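Local coordinates for protein lysine/ornithine decarboxylase (PDB 2PLJ) that catalyses the PLP-dependent decarboxylation of lysine and ornithine, yielding cadaverine and putrescine, in a beta/alpha-barrel fold of the type IV decarboxylases, at residues 62-65 against 66-70; 90-93 against 94-97; 263-266 against 267-271. One frame throughout, in Å; residues are numbered along the deposited sequence. Where two conformers were deposited one is given.

Contact 1 (62-65 against 66-70)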
ATOM      1  N   CYS A  62      -8.395 -23.717   1.612  1.00 12.15           N
ATOM      2  CA  CYS A  62      -9.874 -23.620   1.702  1.00 13.17           C
ATOM      3  C   CYS A  62     -10.496 -24.404   2.868  1.00 12.87           C
ATOM      4  O   CYS A  62     -11.606 -24.109   3.288  1.00 13.59           O
ATOM      5  CB  CYS A  62     -10.532 -24.055   0.394  1.00 13.29           C
ATOM      6  SG  CYS A  62     -10.071 -22.902  -0.939  1.00 16.17           S
ATOM      7  N   ASP A  63      -9.793 -25.419   3.357  1.00 13.19           N
ATOM      8  CA  ASP A  63     -10.278 -26.166   4.539  1.00 13.55           C
ATOM      9  C   ASP A  63     -10.370 -25.219   5.733  1.00 12.87           C
ATOM     10  O   ASP A  63     -11.289 -25.309   6.568  1.00 13.56           O
ATOM     11  CB  ASP A  63      -9.314 -27.316   4.867  1.00 12.79           C
ATOM     12  CG  ASP A  63      -9.437 -28.485   3.905  1.00 16.08           C
ATOM     13  OD1 ASP A  63     -10.533 -28.715   3.323  1.00 16.50           O
ATOM     14  OD2 ASP A  63      -8.432 -29.217   3.786  1.00 18.69           O
ATOM     15  N   VAL A  64      -9.425 -24.292   5.821  1.00 12.37           N
ATOM     16  CA  VAL A  64      -9.390 -23.367   6.967  1.00 12.61           C
ATOM     17  C   VAL A  64     -10.498 -22.319   6.812  1.00 12.22           C
ATOM     18  O   VAL A  64     -11.152 -21.961   7.778  1.00 12.18           O
ATOM     19  CB  VAL A  64      -7.988 -22.726   7.152  1.00 12.70           C
ATOM     20  CG1 VAL A  64      -8.018 -21.663   8.273  1.00 13.61           C
ATOM     21  CG2 VAL A  64      -6.947 -23.817   7.494  1.00 13.08           C
ATOM     22  N   ILE A  65     -10.739 -21.879   5.572  1.00 12.08           N
ATOM     23  CA  ILE A  65     -11.901 -21.003   5.279  1.00 11.61           C
ATOM     24  C   ILE A  65     -13.191 -21.673   5.834  1.00 11.37           C
ATOM     25  O   ILE A  65     -13.966 -21.051   6.579  1.00 12.09           O
ATOM     26  CB  ILE A  65     -12.039 -20.737   3.741  1.00 11.28           C
ATOM     27  CG1 ILE A  65     -10.817 -19.930   3.187  1.00 12.16           C
ATOM     28  CG2 ILE A  65     -13.391 -20.019   3.444  1.00 12.22           C
ATOM     29  CD1 ILE A  65     -10.592 -18.532   3.839  1.00 13.46           C
ATOM     30  N   ARG A  66     -13.402 -22.922   5.466  1.00 11.37           N
ATOM     31  CA  ARG A  66     -14.586 -23.652   5.966  1.00 12.31           C
ATOM     32  C   ARG A  66     -14.568 -23.814   7.499  1.00 12.43           C
ATOM     33  O   ARG A  66     -15.600 -23.602   8.152  1.00 12.51           O
ATOM     34  CB  ARG A  66     -14.707 -24.994   5.262  1.00 12.75           C
ATOM     35  CG  ARG A  66     -15.138 -24.880   3.805  1.00 11.54           C
ATOM     36  CD  ARG A  66     -15.343 -26.282   3.209  1.00 12.83           C
ATOM     37  NE  ARG A  66     -14.052 -26.929   2.965  1.00 12.48           N
ATOM     38  CZ  ARG A  66     -13.411 -26.894   1.803  1.00 14.45           C
ATOM     39  NH1 ARG A  66     -13.949 -26.267   0.743  1.00 13.63           N
ATOM     40  NH2 ARG A  66     -12.248 -27.518   1.698  1.00 12.76           N
ATOM     41  N   GLN A  67     -13.433 -24.226   8.054  1.00 12.64           N
ATOM     42  CA  GLN A  67     -13.307 -24.361   9.522  1.00 12.97           C
ATOM     43  C   GLN A  67     -13.708 -23.094  10.265  1.00 12.63           C
ATOM     44  O   GLN A  67     -14.441 -23.139  11.280  1.00 12.03           O
ATOM     45  CB  GLN A  67     -11.861 -24.683   9.883  1.00 13.46           C
ATOM     46  CG  GLN A  67     -11.513 -26.135   9.614  1.00 19.09           C
ATOM     47  CD  GLN A  67     -10.013 -26.371   9.616  1.00 23.86           C
ATOM     48  OE1 GLN A  67      -9.262 -25.700  10.352  1.00 26.89           O
ATOM     49  NE2 GLN A  67      -9.566 -27.329   8.799  1.00 26.84           N
ATOM     50  N   GLN A  68     -13.168 -21.969   9.800  1.00 12.39           N
ATOM     51  CA  GLN A  68     -13.438 -20.686  10.444  1.00 12.50           C
ATOM     52  C   GLN A  68     -14.931 -20.310  10.336  1.00 12.74           C
ATOM     53  O   GLN A  68     -15.560 -19.936  11.338  1.00 12.73           O
ATOM     54  CB  GLN A  68     -12.515 -19.595   9.878  1.00 12.18           C
ATOM     55  CG  GLN A  68     -11.062 -19.789  10.201  1.00 12.42           C
ATOM     56  CD  GLN A  68     -10.824 -19.842  11.703  1.00 16.06           C
ATOM     57  OE1 GLN A  68     -10.575 -20.923  12.268  1.00 16.08           O
ATOM     58  NE2 GLN A  68     -10.934 -18.705  12.361  1.00 15.20           N
ATOM     59  N   TYR A  69     -15.492 -20.447   9.135  1.00 12.39           N
ATOM     60  CA  TYR A  69     -16.926 -20.169   8.942  1.00 12.43           C
ATOM     61  C   TYR A  69     -17.770 -21.031   9.892  1.00 13.43           C
ATOM     62  O   TYR A  69     -18.660 -20.529  10.592  1.00 12.93           O
ATOM     63  CB  TYR A  69     -17.347 -20.442   7.502  1.00 13.36           C
ATOM     64  CG  TYR A  69     -18.818 -20.184   7.276  1.00 12.89           C
ATOM     65  CD1 TYR A  69     -19.284 -18.894   7.037  1.00 14.54           C
ATOM     66  CD2 TYR A  69     -19.739 -21.238   7.277  1.00 15.48           C
ATOM     67  CE1 TYR A  69     -20.662 -18.648   6.853  1.00 16.44           C
ATOM     68  CE2 TYR A  69     -21.120 -20.993   7.080  1.00 16.34           C
ATOM     69  CZ  TYR A  69     -21.555 -19.703   6.862  1.00 15.18           C
ATOM     70  OH  TYR A  69     -22.912 -19.465   6.668  1.00 14.62           O
ATOM     71  N   ARG A  70     -17.471 -22.326   9.921  1.00 12.57           N
ATOM     72  CA  ARG A  70     -18.224 -23.269  10.764  1.00 12.40           C
ATOM     73  C   ARG A  70     -18.098 -22.938  12.247  1.00 12.95           C
ATOM     74  O   ARG A  70     -19.080 -23.006  12.973  1.00 13.47           O
ATOM     75  CB  ARG A  70     -17.775 -24.685  10.472  1.00 12.05           C
ATOM     76  CG  ARG A  70     -18.145 -25.096   9.049  1.00 11.70           C
ATOM     77  CD  ARG A  70     -17.606 -26.516   8.737  1.00 14.59           C
ATOM     78  NE  ARG A  70     -17.818 -26.860   7.325  1.00 14.70           N
ATOM     79  CZ  ARG A  70     -17.372 -27.972   6.746  1.00 19.25           C
ATOM     80  NH1 ARG A  70     -16.684 -28.878   7.443  1.00 19.54           N
ATOM     81  NH2 ARG A  70     -17.631 -28.197   5.464  1.00 19.23           N
TER
HETATM   82  O   HOH W   1     -13.023 -28.642   4.993  1.00 27.54           O
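Arg66 and Asp63 both carry CG anti to their own carbonyl carbon (chi1 -72° in Arg66), and a bend at chi3 of Arg66 turns its guanidinium back along the helix to meet the carboxylate three residues earlier. Arg66 NH2 donates to Asp63 OD1 at 2.6 Å, forming a short salt bridge. The oxygen lies in the guanidinium plane, whereas the nitrogen reaches it on the anti side and 32° out of the carboxylate plane, the two planes being turned 65° apart. A water bridges the same pair, accepting from Arg66 NE at 2.8 Å and donating to Asp63 OD1 at 3.0 Å, a second link that probably limits their rotation. Over one guanidinium face sits Cys62 O, 3.6 Å from Arg66 CZ, although this carbonyl is already bonded to Arg66 N in the helical i to i+4 pattern. One turn apart along the helix, on another side of it, Val64 CG1 and Gln68 CG lie alongside each other at 4.1 Å, and the Gln68 amide goes on to the carbonyl of Phe294. Arg66 NH2 also donates to the carbonyl of Asn408, and NH1 to that of Glu409. Arg66 thereby ties the first turns of helix 62-75 to the chain that follows strand 403-407, while Cys62 packs on Val92 and Thr96 of the adjacent helix 91-100.

Contact 2 (90-93 against 94-97)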
ATOM      1  N   HIS A  90     -11.163 -12.769  -2.701  1.00 16.04           N
ATOM      2  CA  HIS A  90     -10.566 -13.780  -3.575  1.00 15.28           C
ATOM      3  C   HIS A  90     -11.674 -14.675  -4.122  1.00 14.54           C
ATOM      4  O   HIS A  90     -12.482 -15.204  -3.367  1.00 14.74           O
ATOM      5  CB  HIS A  90      -9.544 -14.592  -2.791  1.00 15.70           C
ATOM      6  CG  HIS A  90      -8.702 -15.490  -3.641  1.00 16.14           C
ATOM      7  ND1 HIS A  90      -9.242 -16.506  -4.402  1.00 15.07           N
ATOM      8  CD2 HIS A  90      -7.361 -15.551  -3.815  1.00 17.61           C
ATOM      9  CE1 HIS A  90      -8.269 -17.129  -5.051  1.00 15.63           C
ATOM     10  NE2 HIS A  90      -7.114 -16.573  -4.708  1.00 17.82           N
ATOM     11  N   PRO A  91     -11.710 -14.864  -5.446  1.00 14.41           N
ATOM     12  CA  PRO A  91     -12.831 -15.631  -6.038  1.00 15.23           C
ATOM     13  C   PRO A  91     -12.962 -17.066  -5.466  1.00 13.95           C
ATOM     14  O   PRO A  91     -14.083 -17.559  -5.308  1.00 13.20           O
ATOM     15  CB  PRO A  91     -12.496 -15.698  -7.533  1.00 15.87           C
ATOM     16  CG  PRO A  91     -11.250 -14.925  -7.728  1.00 18.42           C
ATOM     17  CD  PRO A  91     -10.727 -14.383  -6.436  1.00 15.17           C
ATOM     18  N   VAL A  92     -11.839 -17.698  -5.155  1.00 13.42           N
ATOM     19  CA  VAL A  92     -11.888 -19.045  -4.551  1.00 13.67           C
ATOM     20  C   VAL A  92     -12.501 -19.013  -3.141  1.00 12.63           C
ATOM     21  O   VAL A  92     -13.300 -19.876  -2.785  1.00 12.65           O
ATOM     22  CB  VAL A  92     -10.520 -19.708  -4.536  1.00 14.02           C
ATOM     23  CG1 VAL A  92     -10.586 -21.023  -3.723  1.00 15.52           C
ATOM     24  CG2 VAL A  92     -10.107 -20.041  -5.974  1.00 14.38           C
ATOM     25  N   VAL A  93     -12.180 -17.971  -2.387  1.00 12.63           N
ATOM     26  CA  VAL A  93     -12.790 -17.787  -1.060  1.00 13.09           C
ATOM     27  C   VAL A  93     -14.324 -17.595  -1.202  1.00 13.51           C
ATOM     28  O   VAL A  93     -15.126 -18.184  -0.446  1.00 13.06           O
ATOM     29  CB  VAL A  93     -12.115 -16.628  -0.288  1.00 12.31           C
ATOM     30  CG1 VAL A  93     -12.925 -16.310   0.994  1.00 12.96           C
ATOM     31  CG2 VAL A  93     -10.617 -16.991   0.026  1.00 14.78           C
ATOM     32  N   VAL A  94     -14.717 -16.750  -2.157  1.00 13.60           N
ATOM     33  CA  VAL A  94     -16.137 -16.523  -2.438  1.00 14.68           C
ATOM     34  C   VAL A  94     -16.852 -17.838  -2.796  1.00 14.70           C
ATOM     35  O   VAL A  94     -17.915 -18.166  -2.216  1.00 13.86           O
ATOM     36  CB  VAL A  94     -16.323 -15.443  -3.548  1.00 15.12           C
ATOM     37  CG1 VAL A  94     -17.785 -15.316  -3.945  1.00 16.51           C
ATOM     38  CG2 VAL A  94     -15.831 -14.086  -3.019  1.00 15.22           C
ATOM     39  N   ARG A  95     -16.290 -18.584  -3.764  1.00 14.02           N
ATOM     40  CA  ARG A  95     -16.888 -19.872  -4.160  1.00 13.44           C
ATOM     41  C   ARG A  95     -16.991 -20.855  -2.982  1.00 13.66           C
ATOM     42  O   ARG A  95     -18.041 -21.514  -2.795  1.00 13.57           O
ATOM     43  CB  ARG A  95     -16.110 -20.537  -5.303  1.00 14.03           C
ATOM     44  CG  ARG A  95     -16.263 -19.819  -6.635  1.00 14.41           C
ATOM     45  CD  ARG A  95     -15.951 -20.779  -7.795  1.00 15.53           C
ATOM     46  NE  ARG A  95     -14.596 -21.324  -7.703  1.00 15.74           N
ATOM     47  CZ  ARG A  95     -13.533 -20.809  -8.318  1.00 19.31           C
ATOM     48  NH1 ARG A  95     -13.668 -19.705  -9.063  1.00 18.68           N
ATOM     49  NH2 ARG A  95     -12.338 -21.403  -8.199  1.00 17.33           N
ATOM     50  N   THR A  96     -15.912 -20.938  -2.207  1.00 12.81           N
ATOM     51  CA  THR A  96     -15.840 -21.878  -1.067  1.00 13.80           C
ATOM     52  C   THR A  96     -16.961 -21.574  -0.054  1.00 12.48           C
ATOM     53  O   THR A  96     -17.683 -22.459   0.415  1.00 12.02           O
ATOM     54  CB  THR A  96     -14.437 -21.809  -0.393  1.00 13.63           C
ATOM     55  OG1 THR A  96     -13.432 -22.351  -1.275  1.00 13.31           O
ATOM     56  CG2 THR A  96     -14.427 -22.563   0.951  1.00 12.97           C
ATOM     57  N   LEU A  97     -17.100 -20.290   0.256  1.00 12.34           N
ATOM     58  CA  LEU A  97     -18.117 -19.809   1.211  1.00 12.78           C
ATOM     59  C   LEU A  97     -19.532 -19.927   0.667  1.00 13.56           C
ATOM     60  O   LEU A  97     -20.455 -20.341   1.383  1.00 13.50           O
ATOM     61  CB  LEU A  97     -17.781 -18.385   1.607  1.00 13.24           C
ATOM     62  CG  LEU A  97     -16.559 -18.299   2.521  1.00 12.78           C
ATOM     63  CD1 LEU A  97     -16.251 -16.817   2.659  1.00 14.70           C
ATOM     64  CD2 LEU A  97     -16.778 -19.019   3.913  1.00 13.50           C
TER
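Hydrogen bonds dominate the meeting of Thr96 with Val92, whose carbonyl is gripped twice. Thr96 N donates to Val92 O at 2.9 Å in the usual helical way, and Thr96 OG1 adds a second bond of 2.9 Å from the opposite face of the carbonyl plane, 38° out of it. With OG1 anti to the carbonyl carbon (chi1 -69°), the hydroxyl folds back along the helix and its proton is donated to the preceding turn. At the start of the helix His90 is the N-cap: its ND1 accepts from Val92 N at 3.0 Å, the donor lying in the imidazole plane, while NE2 binds Ser24 OG. Packing comes next. Val93 and Leu97 run alongside each other in the same direction, with Val93 CG1 and Leu97 CD1 3.8 Å apart. Bent at chi3, Arg95 packs its NH2 against the Val92 CG2 methyl at 3.4 Å, and Pro91 O stands over one face of the guanidinium, away from its centre. Charge forms the third class: that of Arg95 is probably balanced by salt bridges from NE to Glu409 and from NH1 to Glu118. Side-chain N-capping and a threonine bonded to the carbonyl four residues back characterise this helix, the crossover of the beta-alpha-beta unit made with strands 79-84 and 103-106 in the beta/alpha barrel.

Contact 3 (263-266 against 267-271)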
ATOM      1  N   GLN A 263      -2.612 -14.548  22.361  1.00 24.68           N
ATOM      2  CA  GLN A 263      -3.853 -15.311  22.487  1.00 24.75           C
ATOM      3  C   GLN A 263      -5.047 -14.356  22.622  1.00 23.98           C
ATOM      4  O   GLN A 263      -5.017 -13.416  23.428  1.00 24.26           O
ATOM      5  CB  GLN A 263      -3.760 -16.250  23.710  1.00 25.09           C
ATOM      6  CG  GLN A 263      -5.075 -16.905  24.156  1.00 29.20           C
ATOM      7  CD  GLN A 263      -5.600 -17.949  23.167  1.00 33.85           C
ATOM      8  OE1 GLN A 263      -4.850 -18.497  22.349  1.00 35.15           O
ATOM      9  NE2 GLN A 263      -6.904 -18.232  23.250  1.00 36.71           N
ATOM     10  N   VAL A 264      -6.082 -14.592  21.817  1.00 22.35           N
ATOM     11  CA  VAL A 264      -7.355 -13.878  21.953  1.00 21.92           C
ATOM     12  C   VAL A 264      -8.411 -14.840  22.492  1.00 21.58           C
ATOM     13  O   VAL A 264      -8.213 -16.056  22.480  1.00 20.54           O
ATOM     14  CB  VAL A 264      -7.846 -13.222  20.624  1.00 21.47           C
ATOM     15  CG1 VAL A 264      -6.755 -12.295  20.039  1.00 22.05           C
ATOM     16  CG2 VAL A 264      -8.298 -14.287  19.602  1.00 20.69           C
ATOM     17  N   MET A 265      -9.529 -14.296  22.969  1.00 22.16           N
ATOM     18  CA  MET A 265     -10.594 -15.120  23.512  1.00 23.09           C
ATOM     19  C   MET A 265     -11.114 -16.083  22.444  1.00 21.83           C
ATOM     20  O   MET A 265     -11.398 -15.653  21.316  1.00 22.23           O
ATOM     21  CB  MET A 265     -11.734 -14.226  23.985  1.00 22.75           C
ATOM     22  CG  MET A 265     -12.471 -14.720  25.185  1.00 25.54           C
ATOM     23  SD  MET A 265     -13.801 -13.553  25.530  1.00 27.40           S
ATOM     24  CE  MET A 265     -12.873 -12.058  25.840  1.00 27.61           C
ATOM     25  N   PRO A 266     -11.226 -17.383  22.779  1.00 21.13           N
ATOM     26  CA  PRO A 266     -11.852 -18.371  21.887  1.00 20.22           C
ATOM     27  C   PRO A 266     -13.234 -17.904  21.408  1.00 19.38           C
ATOM     28  O   PRO A 266     -13.975 -17.263  22.180  1.00 18.53           O
ATOM     29  CB  PRO A 266     -11.993 -19.596  22.780  1.00 20.97           C
ATOM     30  CG  PRO A 266     -10.840 -19.474  23.751  1.00 21.90           C
ATOM     31  CD  PRO A 266     -10.745 -18.002  24.037  1.00 21.09           C
ATOM     32  N   ILE A 267     -13.581 -18.232  20.167  1.00 18.11           N
ATOM     33  CA  ILE A 267     -14.758 -17.613  19.533  1.00 17.84           C
ATOM     34  C   ILE A 267     -16.083 -17.907  20.293  1.00 17.88           C
ATOM     35  O   ILE A 267     -16.934 -17.017  20.384  1.00 16.83           O
ATOM     36  CB  ILE A 267     -14.845 -17.899  18.007  1.00 17.82           C
ATOM     37  CG1 ILE A 267     -15.843 -16.949  17.334  1.00 18.43           C
ATOM     38  CG2 ILE A 267     -15.153 -19.401  17.719  1.00 18.19           C
ATOM     39  CD1 ILE A 267     -15.499 -15.461  17.487  1.00 20.04           C
ATOM     40  N   ASP A 268     -16.252 -19.133  20.809  1.00 17.61           N
ATOM     41  CA  ASP A 268     -17.482 -19.460  21.599  1.00 18.64           C
ATOM     42  C   ASP A 268     -17.635 -18.566  22.812  1.00 18.42           C
ATOM     43  O   ASP A 268     -18.726 -18.029  23.069  1.00 19.05           O
ATOM     44  CB  ASP A 268     -17.555 -20.912  22.077  1.00 19.48           C
ATOM     45  CG  ASP A 268     -17.550 -21.898  20.955  0.50 20.29           C
ATOM     46  OD1 ASP A 268     -17.977 -21.528  19.847  0.50 20.99           O
ATOM     47  OD2 ASP A 268     -17.137 -23.053  21.203  0.50 22.29           O
ATOM     48  N   GLN A 269     -16.540 -18.419  23.556  1.00 18.57           N
ATOM     49  CA  GLN A 269     -16.526 -17.605  24.775  1.00 19.09           C
ATOM     50  C   GLN A 269     -16.735 -16.131  24.439  1.00 18.57           C
ATOM     51  O   GLN A 269     -17.491 -15.429  25.144  1.00 17.53           O
ATOM     52  CB  GLN A 269     -15.221 -17.791  25.532  1.00 19.79           C
ATOM     53  CG  GLN A 269     -15.083 -19.150  26.171  1.00 23.11           C
ATOM     54  CD  GLN A 269     -13.660 -19.410  26.602  1.00 28.60           C
ATOM     55  OE1 GLN A 269     -12.935 -18.486  27.007  1.00 30.29           O
ATOM     56  NE2 GLN A 269     -13.239 -20.668  26.500  1.00 28.99           N
ATOM     57  N   PHE A 270     -16.083 -15.694  23.356  1.00 17.60           N
ATOM     58  CA  PHE A 270     -16.246 -14.337  22.839  1.00 16.48           C
ATOM     59  C   PHE A 270     -17.692 -14.028  22.543  1.00 16.58           C
ATOM     60  O   PHE A 270     -18.185 -12.977  22.959  1.00 17.04           O
ATOM     61  CB  PHE A 270     -15.404 -14.133  21.578  1.00 17.39           C
ATOM     62  CG  PHE A 270     -15.315 -12.709  21.145  1.00 16.33           C
ATOM     63  CD1 PHE A 270     -14.279 -11.889  21.623  1.00 18.51           C
ATOM     64  CD2 PHE A 270     -16.234 -12.191  20.222  1.00 17.36           C
ATOM     65  CE1 PHE A 270     -14.155 -10.569  21.201  1.00 19.07           C
ATOM     66  CE2 PHE A 270     -16.128 -10.880  19.773  1.00 17.51           C
ATOM     67  CZ  PHE A 270     -15.083 -10.056  20.243  1.00 17.96           C
ATOM     68  N   CYS A 271     -18.387 -14.956  21.881  1.00 15.86           N
ATOM     69  CA  CYS A 271     -19.759 -14.693  21.416  1.00 16.08           C
ATOM     70  C   CYS A 271     -20.851 -14.924  22.466  1.00 15.12           C
ATOM     71  O   CYS A 271     -21.983 -14.504  22.258  1.00 14.60           O
ATOM     72  CB  CYS A 271     -20.060 -15.480  20.145  1.00 16.98           C
ATOM     73  SG  CYS A 271     -19.033 -14.905  18.747  1.00 18.73           S
TER
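The backbone passes from an extended loop into helix 267-278 at Pro266, the N-cap residue, whose carbonyl accepts from Phe270 N at 2.9 Å in a nearly linear bond (167°) that closes the first turn. Two residues of the loop, Met265 and Pro266, then lay their side chains on this turn. Met265 reaches along it through its sulfur: SD comes to 3.7 Å from Phe270 CA, and on the way CG passes 4.1 Å from Gln269 CB. The same methionine meets the aromatic ring at its rim, where CB lies near the ring plane, 4.2 Å from Phe270 CD1. Its sulfur is 5.5 Å from the ring centroid and 67° off the normal, an oblique Met-aromatic contact. Phe270 has CG anti to its backbone N (chi1 -169°), which swings the ring to the Met265 side of the turn. Gln269, extended beyond CG, runs back across the proline ring, with OE1 3.7 Å from Pro266 CD and NE2 3.8 Å from Pro266 CG; the amide lies obliquely over the CB-CG-CD side of the pyrrolidine ring, in van der Waals contact. This is surface packing, with Phe270 the buried member, its side chain about 10 Å from the bound putrescine adduct of the cofactor. Beyond the two segments Met265 touches Pro222 and Phe270 touches Pro257, while Ile267 packs on Leu72 and Ala75. Helix 267-278, between parallel strands 249-251 and 286-289 of the beta/alpha barrel, thus starts against the end of helix 62-75.

Contacts 1, 2 and 3 follow in that order along the chain, each holding the opening turns of a helix within the pyridoxal-binding region. Contacts 1 and 2 are neighbours, their centres 11 Å apart, and touch where helix 62-75 packs on helix 91-100: Ile65 CG2 meets Leu97 CD2 at 3.6 Å. Contact 3 stands farther off, about 16 Å from contact 1 and 25 Å from contact 2 between centres, without touching either. Helix 62-75 is nevertheless the common element, since its early turns meet helix 91-100 and its last turn meets helix 267-278. Each contact is a local set of bonds and packing at a helix start, and helix 62-75 touches the other two helices.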